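Local coordinates for protein putative TetR-family transcriptional regulator (Streptomyces coelicolor, PDB 2HXO) that probably binds DNA at regulatory sites and controls transcription, as a member of the TetR family of repressor-like regulators, at residues V71-A74 against A75-G79; I128-S131 against L132-V136; M139-E143 against A144-T148; G193-P196 against D197-P200. All blocks are in the same frame, centred on the assembly; numbering follows the deposited sequence.

Contacts 1, 2, 3 and 4 follow one another along a largely helical chain, each formed within one continuous stretch. Contact 1 spans the end of helix 60-76, contact 2 lies on helix 124-138, contact 3 turns the chain from that helix into helix 146-166, and contact 4 leads into helix 200-205. Contacts 1 and 2 touch, their centres about 15 Å apart; contacts 2 and 3 touch, with centres about 11 Å apart. Contact 4 stands alone, its centre about 43 Å from that of contact 2 within one chain. In the dimer this distant loop reaches the second subunit and packs against its helix 124-138, so contacts 2 and 4 of different subunits share one interface.

Contact 1: V71-A74 against A75-G79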
# COMPACT_ATOMS: atom_id res chain seq x y z
N VAL A 71 -10.69 10.42 12.52
CA VAL A 71 -10.41 9.05 12.88
C VAL A 71 -8.91 8.82 13.12
O VAL A 71 -8.52 8.17 14.08
CB VAL A 71 -10.91 8.08 11.78
CG1 VAL A 71 -10.11 6.79 11.80
CG2 VAL A 71 -12.39 7.80 12.01
N VAL A 72 -8.08 9.36 12.23
CA VAL A 72 -6.64 9.21 12.34
C VAL A 72 -6.10 9.89 13.61
O VAL A 72 -5.35 9.28 14.37
CB VAL A 72 -5.94 9.79 11.09
CG1 VAL A 72 -4.44 9.87 11.29
CG2 VAL A 72 -6.27 8.91 9.88
N THR A 73 -6.50 11.13 13.82
CA THR A 73 -6.07 11.88 14.99
C THR A 73 -6.43 11.16 16.28
O THR A 73 -5.62 11.05 17.19
CB THR A 73 -6.73 13.28 15.04
OG1 THR A 73 -6.21 14.10 13.99
CG2 THR A 73 -6.47 13.95 16.38
N ALA A 74 -7.66 10.65 16.34
CA ALA A 74 -8.13 9.96 17.53
C ALA A 74 -7.35 8.68 17.79
O ALA A 74 -6.99 8.39 18.93
CB ALA A 74 -9.63 9.66 17.42
N ALA A 75 -7.09 7.92 16.73
CA ALA A 75 -6.38 6.66 16.87
C ALA A 75 -4.91 6.83 17.25
O ALA A 75 -4.41 6.17 18.17
CB ALA A 75 -6.49 5.86 15.59
N VAL A 76 -4.22 7.71 16.54
CA VAL A 76 -2.81 7.95 16.77
C VAL A 76 -2.48 8.53 18.15
O VAL A 76 -1.45 8.20 18.73
CB VAL A 76 -2.22 8.89 15.69
CG1 VAL A 76 -0.81 9.31 16.07
CG2 VAL A 76 -2.23 8.18 14.36
N THR A 77 -3.36 9.38 18.67
CA THR A 77 -3.11 9.99 19.97
C THR A 77 -3.84 9.25 21.09
O THR A 77 -3.77 9.64 22.25
CB THR A 77 -3.52 11.49 19.97
OG1 THR A 77 -4.89 11.61 19.57
CG2 THR A 77 -2.65 12.29 19.01
N ALA A 78 -4.54 8.18 20.71
CA ALA A 78 -5.32 7.36 21.64
C ALA A 78 -4.54 6.80 22.82
O ALA A 78 -4.37 7.46 23.85
CB ALA A 78 -6.01 6.22 20.88
N GLY A 79 -4.08 5.55 22.67
CA GLY A 79 -3.34 4.89 23.73
C GLY A 79 -2.35 5.77 24.46
O GLY A 79 -1.95 6.81 23.94
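The carbonyl group of Thr73 is approached on both faces of its plane by a single residue, Thr77: the backbone N from one face, at 3.2 Å, and OG1 from the other, with Thr77 OG1 only 2.6 Å from Thr73 O. Each donor is tilted nearly 30° out of that plane, which lets both grip the same oxygen. The hydroxyl can fold back because OG1 stands between the backbone N and the carbonyl carbon (chi1 55°), where it looks back along the chain to the preceding turn. Threonine suits this place, since its short side chain carries a donor at just the reach needed. Thr73 uses its own hydroxyl in a similar way, bonding to Asp69 O one turn earlier. These bonds belong to the last turns of helix 60-76, which follows the predicted helix-turn-helix motif; in the TetR family such a helix links the DNA-binding domain to the regulatory domain. Regular i to i+4 bonding is seen where Ala75 N meets Val71 O at 3.0 Å and Val76 N meets Val72 O at 2.9 Å, the latter almost straight at 172°. Val72 and Val76, one turn apart, lie side by side, Val72 CG1 4.1 Å from Val76 CG2. Branched Val72 packs on Leu98, Val124 and Ile128, whereas Ala75, small enough for a close approach, sits with Val71 against Ala101 of helix 87-104.

Contact 2: I128-S131 against L132-V136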
# COMPACT_ATOMS: atom_id res chain seq x y z
N ILE A 128 0.58 13.22 9.92
CA ILE A 128 1.23 11.93 10.03
C ILE A 128 2.71 12.17 9.83
O ILE A 128 3.54 11.66 10.56
CB ILE A 128 0.79 10.93 8.93
CG1 ILE A 128 -0.72 10.74 8.95
CG2 ILE A 128 1.50 9.61 9.14
CD1 ILE A 128 -1.25 10.35 10.31
N PHE A 129 3.02 12.96 8.81
CA PHE A 129 4.40 13.27 8.51
C PHE A 129 5.10 14.00 9.65
O PHE A 129 6.28 13.78 9.90
CB PHE A 129 4.51 14.05 7.21
CG PHE A 129 4.82 13.18 6.03
CD1 PHE A 129 3.79 12.57 5.30
CD2 PHE A 129 6.14 12.90 5.68
CE1 PHE A 129 4.07 11.70 4.25
CE2 PHE A 129 6.44 12.02 4.63
CZ PHE A 129 5.40 11.42 3.91
N GLU A 130 4.38 14.87 10.35
CA GLU A 130 4.98 15.59 11.47
C GLU A 130 5.28 14.58 12.59
O GLU A 130 6.33 14.63 13.21
CB GLU A 130 4.02 16.66 11.98
CG GLU A 130 4.58 17.57 13.06
CD GLU A 130 5.69 18.50 12.56
OE1 GLU A 130 5.71 18.83 11.37
OE2 GLU A 130 6.53 18.91 13.38
N SER A 131 4.34 13.67 12.83
CA SER A 131 4.49 12.65 13.86
C SER A 131 5.71 11.76 13.61
O SER A 131 6.50 11.52 14.52
CB SER A 131 3.24 11.77 13.92
OG SER A 131 2.08 12.54 14.18
N LEU A 132 5.84 11.27 12.38
CA LEU A 132 6.96 10.41 12.03
C LEU A 132 8.28 11.19 11.98
O LEU A 132 9.29 10.75 12.54
CB LEU A 132 6.70 9.74 10.68
CG LEU A 132 5.43 8.88 10.58
CD1 LEU A 132 5.20 8.44 9.12
CD2 LEU A 132 5.54 7.69 11.49
N GLY A 133 8.25 12.36 11.33
CA GLY A 133 9.45 13.18 11.20
C GLY A 133 10.20 13.52 12.48
O GLY A 133 11.43 13.39 12.54
N ARG A 134 9.47 13.97 13.50
CA ARG A 134 10.09 14.32 14.78
C ARG A 134 10.88 13.16 15.36
O ARG A 134 11.91 13.36 15.98
CB ARG A 134 9.02 14.77 15.79
CG ARG A 134 8.36 16.11 15.46
CD ARG A 134 7.42 16.55 16.57
NE ARG A 134 6.62 17.71 16.18
CZ ARG A 134 5.77 18.33 16.98
NH1 ARG A 134 5.61 17.91 18.24
NH2 ARG A 134 5.06 19.36 16.53
N GLN A 135 10.38 11.94 15.15
CA GLN A 135 11.06 10.76 15.65
C GLN A 135 12.30 10.47 14.82
O GLN A 135 13.32 10.05 15.35
CB GLN A 135 10.09 9.57 15.65
CG GLN A 135 8.82 9.83 16.50
CD GLN A 135 9.12 10.40 17.90
OE1 GLN A 135 10.08 10.01 18.55
NE2 GLN A 135 8.30 11.33 18.35
N VAL A 136 12.22 10.73 13.52
CA VAL A 136 13.35 10.53 12.62
C VAL A 136 14.47 11.49 13.02
O VAL A 136 15.64 11.12 13.06
CB VAL A 136 12.93 10.80 11.15
CG1 VAL A 136 14.13 11.00 10.27
CG2 VAL A 136 12.10 9.63 10.64
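Between Glu130 and Arg134 runs an intrahelical salt bridge, one turn apart on helix 124-138 of the regulatory domain, on the side that meets the second subunit. Arg134 NE lies 3.0 Å from Glu130 OE2, and its N-H points almost directly at the oxygen (168°). The acceptor sits at the edge of the guanidinium, practically in its plane, and offers its anti lone pair; the carboxylate and guanidinium planes stand 82° apart. A bend at chi2 (68°) brings the Glu130 carboxylate to the arginine, while the extended Arg134 chain, long enough for NE to reach OE2, crosses it at a slant, its CG 3.4 Å from Glu130 O. Arg134 N bonds to Glu130 O at 3.2 Å, part of the helical pattern that also joins Leu132 N to Ile128 O at 3.0 Å. On the buried side of the helix, which branched apolar chains fill well, Ile128 CG2 rests against Leu132 CD1 at 3.9 Å; Leu132 continues onto Val94, and Phe129 packs on Met154. OE1 of Glu130 also bonds to Thr202 OG1 of the second subunit, and OE2 to its Phe201 N. With an alanine in place of Glu130, Arg134 would probably lose this carboxylate partner, and those two groups their acceptor. Because Glu130 is buried, the adjacent guanidinium is likely to help offset the cost of holding its negative charge within the interface.

Contact 3: M139-E143 against A144-T148; sequences MGVPE and AHWFT
Trp146 presses its indole tightly over the backbone of Glu143, while the side of the turn at His145 and Pro142 is looser. In the tight part, Glu143 CA sits over one face of the five-membered ring, 3.3 Å from its centroid and 15° off the normal, a CH-pi contact. With CG anti to the backbone N (chi1 165°), the extended Glu143 chain follows the indole outward: its CB is 3.6 Å from Trp146 CZ2, and its carboxylate, inclined by only 24° to the ring, lies over the outer end of the six-membered ring, OE2 3.5 Å from Trp146 CZ3. At the indole edge, NE1 gives its hydrogen to Val141 O at 2.7 Å, near the ring plane though by a bent bond. Tryptophan suits the place because it alone joins such a broad face to an N-H at its edge. These contacts close the turn between helix 124-138 and helix 146-166. The earlier helix ends in a Schellman motif at Gly140, whose positive phi would bring a CB against the preceding carbonyl; two i to i+3 backbone bonds, His145 N to Pro142 O at 2.9 Å and Trp146 N to Glu143 O at 3.2 Å, lead into the next. A leucine in place of Trp146 would probably leave Val141 O without this donor and uncover the backbone of Glu143. The indole also packs on Phe201 of the second subunit. Buried Val141 has its CG1 3.7 Å from His145 CB. By contrast, the partly exposed His145 touches Pro142 only loosely, His145 CD2 to Pro142 CB 4.2 Å.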
# COMPACT_ATOMS: atom_id res chain seq x y z
N MSE A 139 16.16 10.41 16.06
CA MSE A 139 17.02 9.26 15.79
C MSE A 139 18.38 9.67 15.23
O MSE A 139 19.23 8.83 14.93
CB MSE A 139 16.32 8.31 14.82
CG MSE A 139 15.26 7.47 15.47
SE MSE A 139 14.10 6.53 14.26
CE MSE A 139 15.34 5.24 13.60
N GLY A 140 18.61 10.97 15.09
CA GLY A 140 19.89 11.43 14.58
C GLY A 140 20.07 11.30 13.07
O GLY A 140 21.20 11.21 12.57
N VAL A 141 18.97 11.26 12.33
CA VAL A 141 19.05 11.14 10.88
C VAL A 141 19.46 12.48 10.26
O VAL A 141 18.85 13.51 10.53
CB VAL A 141 17.68 10.73 10.29
CG1 VAL A 141 17.72 10.81 8.75
CG2 VAL A 141 17.28 9.33 10.77
N PRO A 142 20.51 12.49 9.42
CA PRO A 142 20.94 13.75 8.80
C PRO A 142 19.74 14.41 8.13
O PRO A 142 18.86 13.73 7.60
CB PRO A 142 22.00 13.29 7.79
CG PRO A 142 22.62 12.12 8.50
CD PRO A 142 21.40 11.37 9.05
N GLU A 143 19.71 15.74 8.16
CA GLU A 143 18.62 16.49 7.56
C GLU A 143 18.34 16.14 6.09
O GLU A 143 17.19 16.20 5.65
CB GLU A 143 18.89 17.99 7.70
CG GLU A 143 18.03 18.90 6.81
CD GLU A 143 17.98 20.35 7.30
OE1 GLU A 143 19.01 20.86 7.80
OE2 GLU A 143 16.90 20.98 7.18
N ALA A 144 19.37 15.75 5.35
CA ALA A 144 19.19 15.40 3.94
C ALA A 144 18.32 14.16 3.75
O ALA A 144 17.81 13.91 2.65
CB ALA A 144 20.55 15.20 3.26
N HIS A 145 18.11 13.39 4.82
CA HIS A 145 17.28 12.20 4.70
C HIS A 145 15.97 12.25 5.47
O HIS A 145 15.24 11.25 5.50
CB HIS A 145 18.08 10.98 5.12
CG HIS A 145 19.33 10.77 4.33
ND1 HIS A 145 19.32 10.42 2.99
CD2 HIS A 145 20.63 10.88 4.68
CE1 HIS A 145 20.56 10.33 2.55
NE2 HIS A 145 21.38 10.60 3.56
N TRP A 146 15.66 13.39 6.08
CA TRP A 146 14.42 13.50 6.87
C TRP A 146 13.17 13.12 6.10
O TRP A 146 12.30 12.40 6.60
CB TRP A 146 14.22 14.91 7.43
CG TRP A 146 15.18 15.32 8.51
CD1 TRP A 146 16.11 14.54 9.12
CD2 TRP A 146 15.34 16.64 9.04
NE1 TRP A 146 16.87 15.30 10.00
CE2 TRP A 146 16.41 16.60 9.96
CE3 TRP A 146 14.69 17.87 8.82
CZ2 TRP A 146 16.85 17.73 10.67
CZ3 TRP A 146 15.12 19.01 9.52
CH2 TRP A 146 16.20 18.92 10.44
N PHE A 147 13.06 13.62 4.86
CA PHE A 147 11.89 13.32 4.06
C PHE A 147 11.90 11.90 3.54
O PHE A 147 10.87 11.22 3.52
CB PHE A 147 11.76 14.29 2.88
CG PHE A 147 10.42 14.21 2.20
CD1 PHE A 147 9.24 14.41 2.93
CD2 PHE A 147 10.32 13.90 0.85
CE1 PHE A 147 7.97 14.30 2.32
CE2 PHE A 147 9.07 13.79 0.22
CZ PHE A 147 7.89 13.99 0.97
N THR A 148 13.08 11.45 3.13
CA THR A 148 13.23 10.10 2.61
C THR A 148 12.82 9.08 3.68
O THR A 148 11.99 8.20 3.44
CB THR A 148 14.69 9.83 2.17
OG1 THR A 148 15.07 10.79 1.18
CG2 THR A 148 14.82 8.45 1.57

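Contact 4: G193-P196 against D197-P200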
# COMPACT_ATOMS: atom_id res chain seq x y z
N GLY A 193 1.54 -27.25 -2.16
CA GLY A 193 1.29 -28.07 -3.33
C GLY A 193 2.20 -27.67 -4.48
O GLY A 193 2.27 -28.34 -5.51
N LEU A 194 2.92 -26.56 -4.30
CA LEU A 194 3.84 -26.08 -5.32
C LEU A 194 4.98 -27.07 -5.46
O LEU A 194 5.36 -27.72 -4.48
CB LEU A 194 4.37 -24.69 -4.94
CG LEU A 194 3.32 -23.57 -4.98
CD1 LEU A 194 3.89 -22.30 -4.39
CD2 LEU A 194 2.89 -23.34 -6.42
N ASP A 195 5.54 -27.19 -6.66
CA ASP A 195 6.65 -28.10 -6.88
C ASP A 195 7.83 -27.71 -5.99
O ASP A 195 8.26 -26.56 -5.99
CB ASP A 195 7.05 -28.08 -8.35
CG ASP A 195 8.07 -29.15 -8.69
OD1 ASP A 195 9.28 -28.91 -8.50
OD2 ASP A 195 7.65 -30.25 -9.13
N PRO A 196 8.37 -28.68 -5.22
CA PRO A 196 9.51 -28.45 -4.31
C PRO A 196 10.82 -28.05 -5.00
O PRO A 196 11.65 -27.37 -4.40
CB PRO A 196 9.64 -29.78 -3.57
CG PRO A 196 8.22 -30.31 -3.59
CD PRO A 196 7.81 -30.02 -5.01
N ASP A 197 10.99 -28.46 -6.24
CA ASP A 197 12.20 -28.11 -6.97
C ASP A 197 12.11 -26.73 -7.61
O ASP A 197 13.12 -26.06 -7.80
CB ASP A 197 12.48 -29.16 -8.05
CG ASP A 197 12.80 -30.53 -7.47
OD1 ASP A 197 13.85 -30.67 -6.80
OD2 ASP A 197 12.00 -31.47 -7.68
N ALA A 198 10.89 -26.32 -7.96
CA ALA A 198 10.67 -25.02 -8.59
C ALA A 198 10.50 -23.93 -7.54
O ALA A 198 10.93 -22.80 -7.74
CB ALA A 198 9.44 -25.08 -9.49
N TYR A 199 9.89 -24.28 -6.42
CA TYR A 199 9.67 -23.31 -5.36
C TYR A 199 10.33 -23.72 -4.05
O TYR A 199 9.66 -23.85 -3.03
CB TYR A 199 8.18 -23.10 -5.12
CG TYR A 199 7.42 -22.59 -6.31
CD1 TYR A 199 7.06 -23.44 -7.35
CD2 TYR A 199 7.03 -21.25 -6.38
CE1 TYR A 199 6.32 -22.97 -8.44
CE2 TYR A 199 6.29 -20.77 -7.45
CZ TYR A 199 5.94 -21.63 -8.48
OH TYR A 199 5.19 -21.16 -9.53
N PRO A 200 11.67 -23.89 -4.05
CA PRO A 200 12.38 -24.29 -2.83
C PRO A 200 12.15 -23.39 -1.62
O PRO A 200 11.96 -23.87 -0.50
CB PRO A 200 13.85 -24.32 -3.28
CG PRO A 200 13.88 -23.39 -4.46
CD PRO A 200 12.61 -23.71 -5.17
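From Asp195 the backbone curls through one helix-like turn, in which Tyr199 N bonds to Asp195 O at 2.8 Å, nearly in line with the C=O. Overlaid on it is an Asx turn, closed by the side chain of Asp195 and the backbone N of Asp197, two residues on; Ala198 N adds a second bond to the same oxygen. The distances from Asp195 OD1 are 2.9 Å to Asp197 N and 3.1 Å to Ala198 N. The two donors come differently, Asp197 N from above the carboxylate plane and Ala198 N on the anti lone pair. Placing CG anti to the backbone N (chi1 -172°) swings the carboxylate over the following peptides, and aspartate has just the length to reach them. Pro196 suits the bend, since its ring fixes phi and it has no N-H needing an acceptor at the start of the turn. The negative end of Asp197 is not far off, its OD2 3.8 Å from Asp195 OD1, so the two backbone donors probably help to steady the first carboxylate. Leu194 lies across the ring of Tyr199, at the N-cap position before helix 200-205. Leu194 CB touches Tyr199 CD1 at 3.8 Å, while Leu194 CD2 sits over the Tyr199 ring face, 4.1 Å from the centroid. Leucine brings two methyls to one aromatic face, and the pair leans on the second subunit, Leu194 on its Pro126 and Tyr199 on its Glu130. Tyr199 OH accepts a hydrogen bond from NE of Arg127 of the second subunit.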